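Local coordinates for protein probable UbiX-like flavin prenyltransferase (Escherichia coli, PDB 1SBZ) that binds FMN and probably transfers a dimethylallyl group to the reduced flavin, supplying prenylated FMN to a phenolic acid decarboxylase, at residues A18-L23 / T31-S36; W38-I43 / Y49-V54; D79-I84 / D108-E113; V118-E123 / A167-Q172. All blocks are in the same frame, centred on the assembly; numbering follows the deposited sequence.

In the fold
Contact 1 closes the loop after helix 13-24, setting that helix against strand 30-35. Strand 30-35 leads directly into helix 37-46, which folds against helix 51-55 in contact 2; Leu-20 and Val-54 touch where these two contacts meet. Contact 3 then spans strand 80-86 to helix 102-112, and contact 4 carries strand 116-121 to helix 158-170. The four follow one another in series, without nesting or crossing. Strands 80-86 and 116-121 are neighbours in the central parallel sheet, joining contacts 3 and 4, while Leu-19 packs on Val-169 and Leu-170 between contacts 1 and 4. Contacts 1, 2 and 4 all include residues that touch FMN.

Contact 1: A18-L23 / T31-S36; sequences ALLQAL and THLVMS. With FMN (flavin mononucleotide), chain H.
Leu-20 of helix 13-24 and Leu-33 of strand 30-35 meet through methyl groups alone. Leu-20 CD1 stands 4.0 Å from Leu-33 CD2 and 4.1 Å from Leu-33 CD1, so a single methyl rests against both prongs of the other leucine. The two side chains cross at about a right angle, and Leu-33 carries its CG opposite the backbone N (chi1 169°), which presents the forked end to the helix. Further along the helix, Leu-23 touches the methyl branch of Thr-31: Thr-31 CG2 lies 3.7 Å from Leu-23 CD2 and 3.8 Å from Leu-23 CB, so this methyl sits against the CB, CG and CD2 side of the leucine, the two side chains crossing obliquely. With chi1 at 55°, Thr-31 OG1 falls between its own N and carbonyl carbon, leaving CG2 as the branch turned to Leu-23. All four touching residues are buried; Val-5 packs on both helix leucines, and Val-54 lies against Leu-20 and Leu-33.

These segments belong to the beta-alpha-beta unit formed by strand 2-7, helix 13-24 and strand 30-35. Backbone hydrogen bonds from His-32 to Leu-3 and Val-5 confirm that its two parallel strands are adjacent.

Polar interactions gather at the end of the strand. Ser-36 OG donates a 2.6 Å hydrogen bond to FMN O1P while also accepting from Ala-39 N, capping helix 37-46. One hydroxyl thereby couples the flavin phosphate to a helix N terminus, whose dipole would be expected to favour the anion. Ser-36 CB also approaches the phosphate, 3.4 Å from FMN O1P.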
# COMPACT_ATOMS: atom_id res chain seq x y z
N ALA D 18 16.79 -31.27 21.13
CA ALA D 18 16.43 -32.44 20.34
C ALA D 18 16.90 -32.32 18.88
O ALA D 18 17.37 -33.30 18.30
CB ALA D 18 14.94 -32.69 20.40
N LEU D 19 16.77 -31.13 18.30
CA LEU D 19 17.26 -30.89 16.95
C LEU D 19 18.78 -31.03 16.88
O LEU D 19 19.32 -31.61 15.92
CB LEU D 19 16.79 -29.53 16.42
CG LEU D 19 17.30 -29.06 15.05
CD1 LEU D 19 16.16 -28.53 14.20
CD2 LEU D 19 18.38 -28.01 15.22
N LEU D 20 19.47 -30.49 17.89
CA LEU D 20 20.92 -30.60 17.99
C LEU D 20 21.37 -32.05 18.19
O LEU D 20 22.39 -32.46 17.64
CB LEU D 20 21.47 -29.73 19.12
CG LEU D 20 21.64 -28.23 18.87
CD1 LEU D 20 21.95 -27.54 20.18
CD2 LEU D 20 22.73 -27.95 17.85
N GLN D 21 20.61 -32.80 18.98
CA GLN D 21 20.87 -34.23 19.16
C GLN D 21 20.75 -35.00 17.84
O GLN D 21 21.63 -35.79 17.50
CB GLN D 21 19.90 -34.83 20.20
CG GLN D 21 20.29 -34.56 21.65
CD GLN D 21 19.15 -34.82 22.62
OE1 GLN D 21 17.99 -34.95 22.22
NE2 GLN D 21 19.48 -34.90 23.90
N ALA D 22 19.65 -34.77 17.12
CA ALA D 22 19.41 -35.42 15.83
C ALA D 22 20.48 -35.07 14.79
O ALA D 22 20.86 -35.91 13.97
CB ALA D 22 18.02 -35.07 15.30
N LEU D 23 20.96 -33.82 14.83
CA LEU D 23 22.03 -33.36 13.95
C LEU D 23 23.36 -34.05 14.26
O LEU D 23 24.13 -34.37 13.34
CB LEU D 23 22.17 -31.84 14.03
CG LEU D 23 21.53 -30.93 12.96
CD1 LEU D 23 20.22 -31.44 12.41
CD2 LEU D 23 21.36 -29.52 13.50
N THR D 31 27.69 -28.41 12.61
CA THR D 31 26.75 -27.50 13.25
C THR D 31 27.47 -26.35 13.94
O THR D 31 28.45 -26.56 14.65
CB THR D 31 25.83 -28.25 14.25
OG1 THR D 31 26.62 -28.97 15.20
CG2 THR D 31 25.05 -29.34 13.54
N HIS D 32 26.97 -25.14 13.71
CA HIS D 32 27.47 -23.96 14.39
C HIS D 32 26.35 -23.39 15.26
O HIS D 32 25.35 -22.87 14.75
CB HIS D 32 27.97 -22.92 13.39
CG HIS D 32 29.14 -23.38 12.58
ND1 HIS D 32 30.41 -22.87 12.75
CD2 HIS D 32 29.24 -24.30 11.59
CE1 HIS D 32 31.24 -23.46 11.91
NE2 HIS D 32 30.55 -24.33 11.19
N LEU D 33 26.51 -23.52 16.57
CA LEU D 33 25.49 -23.12 17.52
C LEU D 33 25.73 -21.72 18.07
O LEU D 33 26.87 -21.34 18.35
CB LEU D 33 25.41 -24.13 18.68
CG LEU D 33 24.58 -23.80 19.93
CD1 LEU D 33 23.10 -23.66 19.60
CD2 LEU D 33 24.79 -24.86 20.99
N VAL D 34 24.66 -20.94 18.19
CA VAL D 34 24.70 -19.68 18.92
C VAL D 34 23.53 -19.65 19.90
O VAL D 34 22.37 -19.58 19.49
CB VAL D 34 24.63 -18.44 17.99
CG1 VAL D 34 25.02 -17.18 18.75
CG2 VAL D 34 25.53 -18.60 16.80
N MSE D 35 23.83 -19.72 21.20
CA MSE D 35 22.81 -19.62 22.24
C MSE D 35 22.77 -18.19 22.78
O MSE D 35 23.81 -17.66 23.19
CB MSE D 35 23.09 -20.58 23.39
CG MSE D 35 22.98 -22.05 23.06
SE MSE D 35 23.56 -23.18 24.57
CE MSE D 35 25.47 -22.72 24.53
N SER D 36 21.59 -17.57 22.78
CA SER D 36 21.42 -16.24 23.36
C SER D 36 21.52 -16.34 24.88
O SER D 36 21.44 -17.43 25.43
CB SER D 36 20.07 -15.66 22.97
OG SER D 36 19.02 -16.33 23.65
N1 FMN H . 9.43 -14.74 24.52
C2 FMN H . 8.70 -15.10 23.41
O2 FMN H . 8.69 -14.33 22.45
N3 FMN H . 7.99 -16.28 23.39
C4 FMN H . 8.04 -17.13 24.49
O4 FMN H . 7.62 -18.28 24.37
C4A FMN H . 8.79 -16.76 25.62
N5 FMN H . 8.86 -17.57 26.74
C5A FMN H . 9.62 -17.19 27.85
C6 FMN H . 9.70 -18.01 28.97
C7 FMN H . 10.46 -17.63 30.09
C7M FMN H . 10.82 -18.69 31.10
C8 FMN H . 11.16 -16.42 30.07
C8M FMN H . 12.19 -16.09 31.12
C9 FMN H . 11.08 -15.60 28.94
C9A FMN H . 10.32 -15.98 27.83
N10 FMN H . 10.25 -15.15 26.71
C10 FMN H . 9.49 -15.55 25.62
C1' FMN H . 10.76 -13.74 26.79
C2' FMN H . 12.12 -13.65 26.10
O2' FMN H . 13.01 -14.58 26.69
C3' FMN H . 12.69 -12.23 26.11
O3' FMN H . 11.94 -11.41 25.23
C4' FMN H . 14.18 -12.16 25.76
O4' FMN H . 14.61 -10.82 25.65
C5' FMN H . 14.52 -12.88 24.46
O5' FMN H . 15.86 -12.59 24.09
P FMN H . 16.58 -13.54 23.01
O1P FMN H . 16.84 -14.87 23.68
O2P FMN H . 17.85 -12.86 22.60
O3P FMN H . 15.66 -13.72 21.81

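Contact 2: W38-I43 / Y49-V54; sequences WAKTTI and YSARDV. With FMN (flavin mononucleotide), chain H.
Ile-43 and Val-54 make the tight part of this contact, where helix 37-46 and the short helix 51-55, successive in the chain, pack together in the flavoprotein fold. Their methyls reach toward each other tip to tip, Ile-43 CG2 lying 3.7 Å from Val-54 CG2. The same isoleucine methyl rests 3.6 Å from Tyr-49 O, so it occupies the angle between the turn and the first turn of the second helix. It is placed there by a chi1 of -75°, which sets CG2 opposite the backbone N and CG1 opposite the carbonyl carbon. Met-7 and Met-35 of the sheet pack against Ile-43 and Val-54 as well, and both residues are buried.

Ala-51 is buried too, and its CA makes the nearest backbone approach, to that of Lys-40. The looser side begins at this partly exposed lysine, which borders the alanine through its CB and CG. Here Lys-40 CG lies 3.9 Å from Ala-51 CB; NZ turns away, with a bend at chi4, to hydrogen-bond Met-35 O. Arg-52 and Asp-53 are exposed, yet Asp-53 has a role in the turn. Ser-50 and Asp-53 form a reciprocal capping box: Asp-53 N donates to Ser-50 OG in a nearly straight bond (170°), and Ser-50 N donates to Asp-53 OD2 at 3.1 Å, on the anti side of the carboxylate.

At the other end of the first segment Trp-38 lies by the flavin's ribityl phosphate chain and packs on Ala-65 of a neighbouring subunit. Its CD1 is 3.7 Å from FMN C4', and its CB is 3.6 Å from FMN O1P.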
# COMPACT_ATOMS: atom_id res chain seq x y z
N TRP D 38 19.26 -15.48 27.01
CA TRP D 38 18.01 -16.01 27.54
C TRP D 38 17.74 -17.48 27.19
O TRP D 38 17.03 -18.16 27.92
CB TRP D 38 16.83 -15.08 27.23
CG TRP D 38 16.91 -13.85 28.07
CD1 TRP D 38 17.31 -12.60 27.69
CD2 TRP D 38 16.63 -13.76 29.48
NE1 TRP D 38 17.28 -11.73 28.75
CE2 TRP D 38 16.87 -12.42 29.87
CE3 TRP D 38 16.19 -14.67 30.45
CZ2 TRP D 38 16.68 -11.97 31.19
CZ3 TRP D 38 16.00 -14.22 31.76
CH2 TRP D 38 16.25 -12.88 32.12
N ALA D 39 18.33 -17.96 26.09
CA ALA D 39 18.25 -19.38 25.74
C ALA D 39 18.94 -20.23 26.81
O ALA D 39 18.43 -21.28 27.19
CB ALA D 39 18.86 -19.63 24.39
N LYS D 40 20.09 -19.76 27.28
CA LYS D 40 20.82 -20.43 28.37
C LYS D 40 19.97 -20.60 29.62
O LYS D 40 19.94 -21.68 30.20
CB LYS D 40 22.12 -19.68 28.68
CG LYS D 40 23.10 -19.67 27.52
CD LYS D 40 24.34 -18.84 27.84
CE LYS D 40 25.35 -18.92 26.71
NZ LYS D 40 25.14 -17.91 25.63
N THR D 41 19.27 -19.53 30.01
CA THR D 41 18.33 -19.56 31.12
C THR D 41 17.19 -20.56 30.88
O THR D 41 16.80 -21.31 31.78
CB THR D 41 17.72 -18.15 31.31
OG1 THR D 41 18.77 -17.19 31.54
CG2 THR D 41 16.88 -18.08 32.57
N THR D 42 16.68 -20.56 29.65
CA THR D 42 15.55 -21.42 29.28
C THR D 42 15.97 -22.89 29.21
O THR D 42 15.23 -23.78 29.65
CB THR D 42 14.94 -20.90 27.93
OG1 THR D 42 14.15 -19.72 28.19
CG2 THR D 42 13.89 -21.84 27.40
N ILE D 43 17.17 -23.15 28.70
CA ILE D 43 17.73 -24.50 28.64
C ILE D 43 17.83 -25.09 30.04
O ILE D 43 17.41 -26.22 30.29
CB ILE D 43 19.12 -24.50 27.95
CG1 ILE D 43 18.97 -24.31 26.44
CG2 ILE D 43 19.89 -25.80 28.25
CD1 ILE D 43 20.22 -23.77 25.75
N TYR D 49 19.73 -30.47 31.01
CA TYR D 49 21.06 -30.12 30.50
C TYR D 49 21.43 -28.71 30.93
O TYR D 49 20.56 -27.88 31.17
CB TYR D 49 21.09 -30.21 28.97
CG TYR D 49 20.66 -31.54 28.42
CD1 TYR D 49 19.38 -31.71 27.88
CD2 TYR D 49 21.51 -32.65 28.46
CE1 TYR D 49 18.98 -32.95 27.38
CE2 TYR D 49 21.11 -33.88 27.97
CZ TYR D 49 19.85 -34.03 27.43
OH TYR D 49 19.46 -35.25 26.94
N SER D 50 22.74 -28.47 31.05
CA SER D 50 23.24 -27.12 31.23
C SER D 50 23.54 -26.55 29.84
O SER D 50 23.45 -27.27 28.84
CB SER D 50 24.52 -27.13 32.06
OG SER D 50 25.64 -27.49 31.27
N ALA D 51 23.90 -25.27 29.78
CA ALA D 51 24.27 -24.63 28.52
C ALA D 51 25.50 -25.29 27.92
O ALA D 51 25.58 -25.48 26.70
CB ALA D 51 24.48 -23.14 28.73
N ARG D 52 26.46 -25.65 28.77
CA ARG D 52 27.68 -26.32 28.33
C ARG D 52 27.43 -27.71 27.76
O ARG D 52 28.06 -28.11 26.79
CB ARG D 52 28.73 -26.36 29.45
CG ARG D 52 29.59 -25.11 29.52
CD ARG D 52 29.27 -24.15 30.66
NE ARG D 52 27.84 -23.85 30.82
CZ ARG D 52 27.15 -24.00 31.96
NH1 ARG D 52 27.75 -24.44 33.07
NH2 ARG D 52 25.86 -23.70 31.98
N ASP D 53 26.50 -28.45 28.38
CA ASP D 53 26.02 -29.72 27.84
C ASP D 53 25.50 -29.56 26.42
O ASP D 53 25.79 -30.39 25.55
CB ASP D 53 24.89 -30.28 28.70
CG ASP D 53 25.37 -30.89 29.99
OD1 ASP D 53 26.53 -31.35 30.06
OD2 ASP D 53 24.64 -30.98 31.00
N VAL D 54 24.72 -28.51 26.20
CA VAL D 54 24.15 -28.23 24.88
C VAL D 54 25.24 -27.78 23.90
O VAL D 54 25.28 -28.23 22.76
CB VAL D 54 22.99 -27.19 24.97
CG1 VAL D 54 22.53 -26.76 23.58
CG2 VAL D 54 21.83 -27.77 25.75
N1 FMN H . 9.43 -14.74 24.52
C2 FMN H . 8.70 -15.10 23.41
O2 FMN H . 8.69 -14.33 22.45
N3 FMN H . 7.99 -16.28 23.39
C4 FMN H . 8.04 -17.13 24.49
O4 FMN H . 7.62 -18.28 24.37
C4A FMN H . 8.79 -16.76 25.62
N5 FMN H . 8.86 -17.57 26.74
C5A FMN H . 9.62 -17.19 27.85
C6 FMN H . 9.70 -18.01 28.97
C7 FMN H . 10.46 -17.63 30.09
C7M FMN H . 10.82 -18.69 31.10
C8 FMN H . 11.16 -16.42 30.07
C8M FMN H . 12.19 -16.09 31.12
C9 FMN H . 11.08 -15.60 28.94
C9A FMN H . 10.32 -15.98 27.83
N10 FMN H . 10.25 -15.15 26.71
C10 FMN H . 9.49 -15.55 25.62
C1' FMN H . 10.76 -13.74 26.79
C2' FMN H . 12.12 -13.65 26.10
O2' FMN H . 13.01 -14.58 26.69
C3' FMN H . 12.69 -12.23 26.11
O3' FMN H . 11.94 -11.41 25.23
C4' FMN H . 14.18 -12.16 25.76
O4' FMN H . 14.61 -10.82 25.65
C5' FMN H . 14.52 -12.88 24.46
O5' FMN H . 15.86 -12.59 24.09
P FMN H . 16.58 -13.54 23.01
O1P FMN H . 16.84 -14.87 23.68
O2P FMN H . 17.85 -12.86 22.60
O3P FMN H . 15.66 -13.72 21.81

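Contact 3: D79-I84 / D108-E113; sequences DGMIVI and DVVLKE
Met-81, a selenomethionine in this structure, meets Val-110 first at its CB, which is 3.9 Å from Val-110 CG2. The next atom, CG, stands opposite the backbone N (chi1 177°) and is already further off, 4.8 Å from Val-110 CG2. The rest of the chain is extended, so SE continues past the valine, 4.5 Å from the same Val-110 CG2. The terminal CE leaves it altogether, at 6.4 Å from Val-110 CG2, and comes to lie 3.8 Å from Val-83 CG2, two residues along its own strand. Along this course the side chain is lined by Val-103, Ala-106 and Ala-107 of helix 102-112 and by Leu-117 of the adjoining strand.

The two segments belong to a beta-alpha-beta crossover of the parallel sheet: strand 80-86 is followed by helices 88-96 and 102-112, then by strand 116-121, which lies beside it. The backbone of Met-81 bonds to Lys-116 and Val-118 of that strand, while Val-110 of the helix packs on Leu-117.

Next to Met-81, Gly-80 has a backbone conformation (phi 146°, psi -165°) that calls for glycine, since a CB would press on the carbonyl O of Asp-79. Gly-80 C approaches Val-110 CG2 to 4.5 Å, and the CA atoms of these two residues are 6.4 Å apart, the nearest such pair of the segments. Lys-112 NZ forms a 2.7 Å salt bridge with Glu-113 OE2, met nearly along the C-O bond. Beyond the apolar contact the helix turns to other subunits: Glu-113 OE1 pairs with Arg-168 of one neighbouring subunit, and Asp-108 OD2 is hydrogen-bonded to His-130 NE2 of another.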
# COMPACT_ATOMS: atom_id res chain seq x y z
N ASP D 79 25.06 -23.75 4.57
CA ASP D 79 23.89 -24.14 3.81
C ASP D 79 22.62 -23.51 4.37
O ASP D 79 21.55 -23.67 3.80
CB ASP D 79 23.77 -25.66 3.76
CG ASP D 79 24.92 -26.29 3.02
OD1 ASP D 79 24.75 -26.61 1.82
OD2 ASP D 79 26.04 -26.45 3.54
N GLY D 80 22.74 -22.80 5.48
CA GLY D 80 21.59 -22.11 6.06
C GLY D 80 21.62 -22.06 7.57
O GLY D 80 22.65 -22.33 8.19
N MSE D 81 20.47 -21.73 8.15
CA MSE D 81 20.36 -21.44 9.58
C MSE D 81 18.96 -21.81 10.08
O MSE D 81 17.98 -21.60 9.38
CB MSE D 81 20.64 -19.96 9.84
CG MSE D 81 20.48 -19.50 11.29
SE MSE D 81 21.18 -17.70 11.55
CE MSE D 81 20.94 -17.56 13.45
N ILE D 82 18.90 -22.36 11.29
CA ILE D 82 17.65 -22.62 11.99
C ILE D 82 17.68 -21.87 13.31
O ILE D 82 18.67 -21.94 14.03
CB ILE D 82 17.45 -24.14 12.25
CG1 ILE D 82 17.57 -24.95 10.96
CG2 ILE D 82 16.08 -24.41 12.91
CD1 ILE D 82 17.80 -26.44 11.16
N VAL D 83 16.62 -21.15 13.63
CA VAL D 83 16.50 -20.55 14.96
C VAL D 83 15.38 -21.29 15.69
O VAL D 83 14.22 -21.22 15.27
CB VAL D 83 16.23 -19.03 14.91
CG1 VAL D 83 16.29 -18.42 16.31
CG2 VAL D 83 17.23 -18.33 13.97
N ILE D 84 15.74 -21.99 16.77
CA ILE D 84 14.82 -22.93 17.43
C ILE D 84 15.02 -23.03 18.95
O ILE D 84 16.08 -23.47 19.42
CB ILE D 84 14.93 -24.33 16.75
CG1 ILE D 84 13.96 -25.32 17.38
CG2 ILE D 84 16.40 -24.84 16.75
CD1 ILE D 84 13.89 -26.66 16.64
N ASP D 108 21.00 -12.08 9.35
CA ASP D 108 21.10 -11.03 8.33
C ASP D 108 22.04 -11.45 7.18
O ASP D 108 21.71 -11.26 6.01
CB ASP D 108 21.58 -9.73 8.98
CG ASP D 108 21.24 -8.51 8.16
OD1 ASP D 108 20.04 -8.28 7.86
OD2 ASP D 108 22.12 -7.72 7.76
N VAL D 109 23.18 -12.04 7.54
CA VAL D 109 24.16 -12.57 6.59
C VAL D 109 23.59 -13.73 5.76
O VAL D 109 23.70 -13.75 4.54
CB VAL D 109 25.48 -12.99 7.32
CG1 VAL D 109 26.32 -13.93 6.46
CG2 VAL D 109 26.28 -11.77 7.70
N VAL D 110 22.97 -14.70 6.43
CA VAL D 110 22.28 -15.77 5.71
C VAL D 110 21.33 -15.21 4.63
O VAL D 110 21.37 -15.64 3.48
CB VAL D 110 21.57 -16.74 6.70
CG1 VAL D 110 20.43 -17.50 6.02
CG2 VAL D 110 22.58 -17.72 7.31
N LEU D 111 20.53 -14.22 5.00
CA LEU D 111 19.59 -13.61 4.05
C LEU D 111 20.28 -12.87 2.90
O LEU D 111 19.87 -13.01 1.74
CB LEU D 111 18.57 -12.71 4.77
CG LEU D 111 17.55 -13.41 5.69
CD1 LEU D 111 16.70 -12.41 6.45
CD2 LEU D 111 16.65 -14.36 4.93
N LYS D 112 21.35 -12.12 3.18
CA LYS D 112 22.04 -11.39 2.11
C LYS D 112 22.76 -12.34 1.14
O LYS D 112 22.92 -12.02 -0.02
CB LYS D 112 22.98 -10.31 2.65
CG LYS D 112 24.33 -10.81 3.14
CD LYS D 112 25.21 -9.65 3.56
CE LYS D 112 26.56 -10.13 4.12
NZ LYS D 112 27.50 -10.50 3.03
N GLU D 113 23.16 -13.51 1.63
CA GLU D 113 23.87 -14.49 0.80
C GLU D 113 22.93 -15.39 0.02
O GLU D 113 23.39 -16.21 -0.78
CB GLU D 113 24.84 -15.34 1.63
CG GLU D 113 26.00 -14.58 2.28
CD GLU D 113 26.90 -13.85 1.29
OE1 GLU D 113 27.11 -14.36 0.16
OE2 GLU D 113 27.39 -12.76 1.65

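Contact 4: V118-E123 / A167-Q172; sequences VLVPRE and ARVLDQ. With FMN (flavin mononucleotide), chain H.
The guanidinium group of Arg-122 meets the flavin edge-on: FMN O4 lies near its plane and accepts from Arg-122 NH1 at 3.0 Å. FMN N3 donates to Arg-122 O at 2.9 Å. This two-bond recognition of the flavin's pyrimidine edge relies on the bend at chi2 (-82°), which brings the guanidinium back to O4. Glu-123 borders the same edge, its OE2 3.2 Å from FMN N3, while Glu-123 OE1 forms a 3.5 Å salt bridge with Arg-122 NH1. Arg-122 NH2 and NE are hydrogen-bonded to Met-148 O and Pro-149 O of a neighbouring subunit, which should limit rotation of the group. In the second flat pair, Arg-168 NE and NH2 grip Asp-171 OD2 side-on, only 4° from the guanidinium plane.

Between the segments the packing is mostly buried and made by carbon atoms. Val-169 bridges two strand valines, with its CG1 4.1 Å from Val-118 CG1 and its CG2 3.8 Å from Val-120 CG2. Gln-172 follows with its aliphatic base, CB lying 3.8 Å from Val-118 CG2.

These contacts lay helix 158-170 over one face of the parallel sheet. Strand 116-121 runs between strands 80-86 and 143-144, bonded by backbone to Val-83 on one side and Ala-143 on the other; Val-169 also reaches Ile-82, Gln-172 touches Ala-143, and Leu-119 points away from helix 158-170 and packs on Leu-91 of helix 88-96.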
# COMPACT_ATOMS: atom_id res chain seq x y z
N VAL D 118 15.40 -20.78 8.43
CA VAL D 118 14.23 -21.47 8.96
C VAL D 118 14.00 -21.03 10.40
O VAL D 118 14.86 -21.23 11.26
CB VAL D 118 14.37 -23.01 8.90
CG1 VAL D 118 13.16 -23.72 9.53
CG2 VAL D 118 14.58 -23.48 7.47
N LEU D 119 12.86 -20.42 10.67
CA LEU D 119 12.54 -19.95 12.02
C LEU D 119 11.52 -20.87 12.66
O LEU D 119 10.62 -21.37 11.99
CB LEU D 119 11.98 -18.53 11.95
CG LEU D 119 12.88 -17.30 12.09
CD1 LEU D 119 14.37 -17.53 11.85
CD2 LEU D 119 12.33 -16.13 11.25
N VAL D 120 11.66 -21.08 13.97
CA VAL D 120 10.70 -21.87 14.72
C VAL D 120 10.08 -20.91 15.74
O VAL D 120 10.44 -20.92 16.92
CB VAL D 120 11.39 -23.12 15.40
CG1 VAL D 120 10.41 -23.91 16.26
CG2 VAL D 120 12.01 -24.03 14.33
N PRO D 121 9.17 -20.05 15.29
CA PRO D 121 8.64 -18.99 16.14
C PRO D 121 7.72 -19.59 17.19
O PRO D 121 6.88 -20.44 16.86
CB PRO D 121 7.84 -18.13 15.16
CG PRO D 121 7.38 -19.09 14.12
CD PRO D 121 8.54 -20.03 13.94
N ARG D 122 7.87 -19.16 18.44
CA ARG D 122 7.01 -19.65 19.52
C ARG D 122 6.55 -18.51 20.43
O ARG D 122 7.36 -17.84 21.08
CB ARG D 122 7.69 -20.77 20.33
CG ARG D 122 6.75 -21.57 21.25
CD ARG D 122 6.47 -20.88 22.60
NE ARG D 122 5.26 -21.39 23.24
CZ ARG D 122 4.50 -20.69 24.07
NH1 ARG D 122 4.81 -19.42 24.35
NH2 ARG D 122 3.41 -21.24 24.61
N GLU D 123 5.24 -18.32 20.45
CA GLU D 123 4.55 -17.36 21.29
C GLU D 123 3.05 -17.63 21.16
O GLU D 123 2.59 -18.07 20.11
CB GLU D 123 4.87 -15.91 20.86
CG GLU D 123 4.32 -14.83 21.78
CD GLU D 123 4.62 -15.08 23.26
OE1 GLU D 123 4.02 -16.00 23.86
OE2 GLU D 123 5.44 -14.34 23.82
N ALA D 167 11.54 -33.33 13.24
CA ALA D 167 11.50 -33.97 11.91
C ALA D 167 10.99 -33.04 10.81
O ALA D 167 11.55 -33.01 9.71
CB ALA D 167 10.66 -35.24 11.96
N ARG D 168 9.94 -32.28 11.12
CA ARG D 168 9.31 -31.39 10.15
C ARG D 168 10.13 -30.13 9.90
O ARG D 168 10.06 -29.54 8.81
CB ARG D 168 7.88 -31.05 10.59
CG ARG D 168 6.96 -32.27 10.78
CD ARG D 168 6.00 -32.59 9.61
NE ARG D 168 6.64 -32.33 8.32
CZ ARG D 168 6.19 -31.48 7.40
NH1 ARG D 168 5.06 -30.82 7.56
NH2 ARG D 168 6.89 -31.33 6.29
N VAL D 169 10.91 -29.71 10.90
CA VAL D 169 11.90 -28.65 10.73
C VAL D 169 13.03 -29.14 9.80
O VAL D 169 13.38 -28.45 8.84
CB VAL D 169 12.46 -28.14 12.09
CG1 VAL D 169 13.57 -27.11 11.88
CG2 VAL D 169 11.35 -27.52 12.94
N LEU D 170 13.56 -30.33 10.09
CA LEU D 170 14.62 -30.95 9.28
C LEU D 170 14.25 -31.16 7.81
O LEU D 170 15.10 -31.03 6.93
CB LEU D 170 15.04 -32.29 9.89
CG LEU D 170 16.26 -32.36 10.83
CD1 LEU D 170 16.61 -31.02 11.46
CD2 LEU D 170 16.02 -33.43 11.89
N ASP D 171 12.98 -31.49 7.55
CA ASP D 171 12.44 -31.58 6.19
C ASP D 171 12.82 -30.37 5.33
O ASP D 171 13.01 -30.50 4.12
CB ASP D 171 10.92 -31.73 6.21
CG ASP D 171 10.45 -33.15 6.46
OD1 ASP D 171 11.30 -34.07 6.44
OD2 ASP D 171 9.26 -33.44 6.68
N GLN D 172 12.94 -29.21 5.97
CA GLN D 172 13.31 -27.96 5.30
C GLN D 172 14.69 -28.01 4.66
O GLN D 172 14.98 -27.25 3.73
CB GLN D 172 13.20 -26.78 6.27
CG GLN D 172 11.78 -26.41 6.63
CD GLN D 172 11.01 -25.89 5.44
OE1 GLN D 172 11.54 -25.10 4.65
NE2 GLN D 172 9.76 -26.33 5.31
N1 FMN H . 9.43 -14.74 24.52
C2 FMN H . 8.70 -15.10 23.41
O2 FMN H . 8.69 -14.33 22.45
N3 FMN H . 7.99 -16.28 23.39
C4 FMN H . 8.04 -17.13 24.49
O4 FMN H . 7.62 -18.28 24.37
C4A FMN H . 8.79 -16.76 25.62
N5 FMN H . 8.86 -17.57 26.74
C5A FMN H . 9.62 -17.19 27.85
C6 FMN H . 9.70 -18.01 28.97
C7 FMN H . 10.46 -17.63 30.09
C7M FMN H . 10.82 -18.69 31.10
C8 FMN H . 11.16 -16.42 30.07
C8M FMN H . 12.19 -16.09 31.12
C9 FMN H . 11.08 -15.60 28.94
C9A FMN H . 10.32 -15.98 27.83
N10 FMN H . 10.25 -15.15 26.71
C10 FMN H . 9.49 -15.55 25.62
C1' FMN H . 10.76 -13.74 26.79
C2' FMN H . 12.12 -13.65 26.10
O2' FMN H . 13.01 -14.58 26.69
C3' FMN H . 12.69 -12.23 26.11
O3' FMN H . 11.94 -11.41 25.23
C4' FMN H . 14.18 -12.16 25.76
O4' FMN H . 14.61 -10.82 25.65
C5' FMN H . 14.52 -12.88 24.46
O5' FMN H . 15.86 -12.59 24.09
P FMN H . 16.58 -13.54 23.01
O1P FMN H . 16.84 -14.87 23.68
O2P FMN H . 17.85 -12.86 22.60
O3P FMN H . 15.66 -13.72 21.81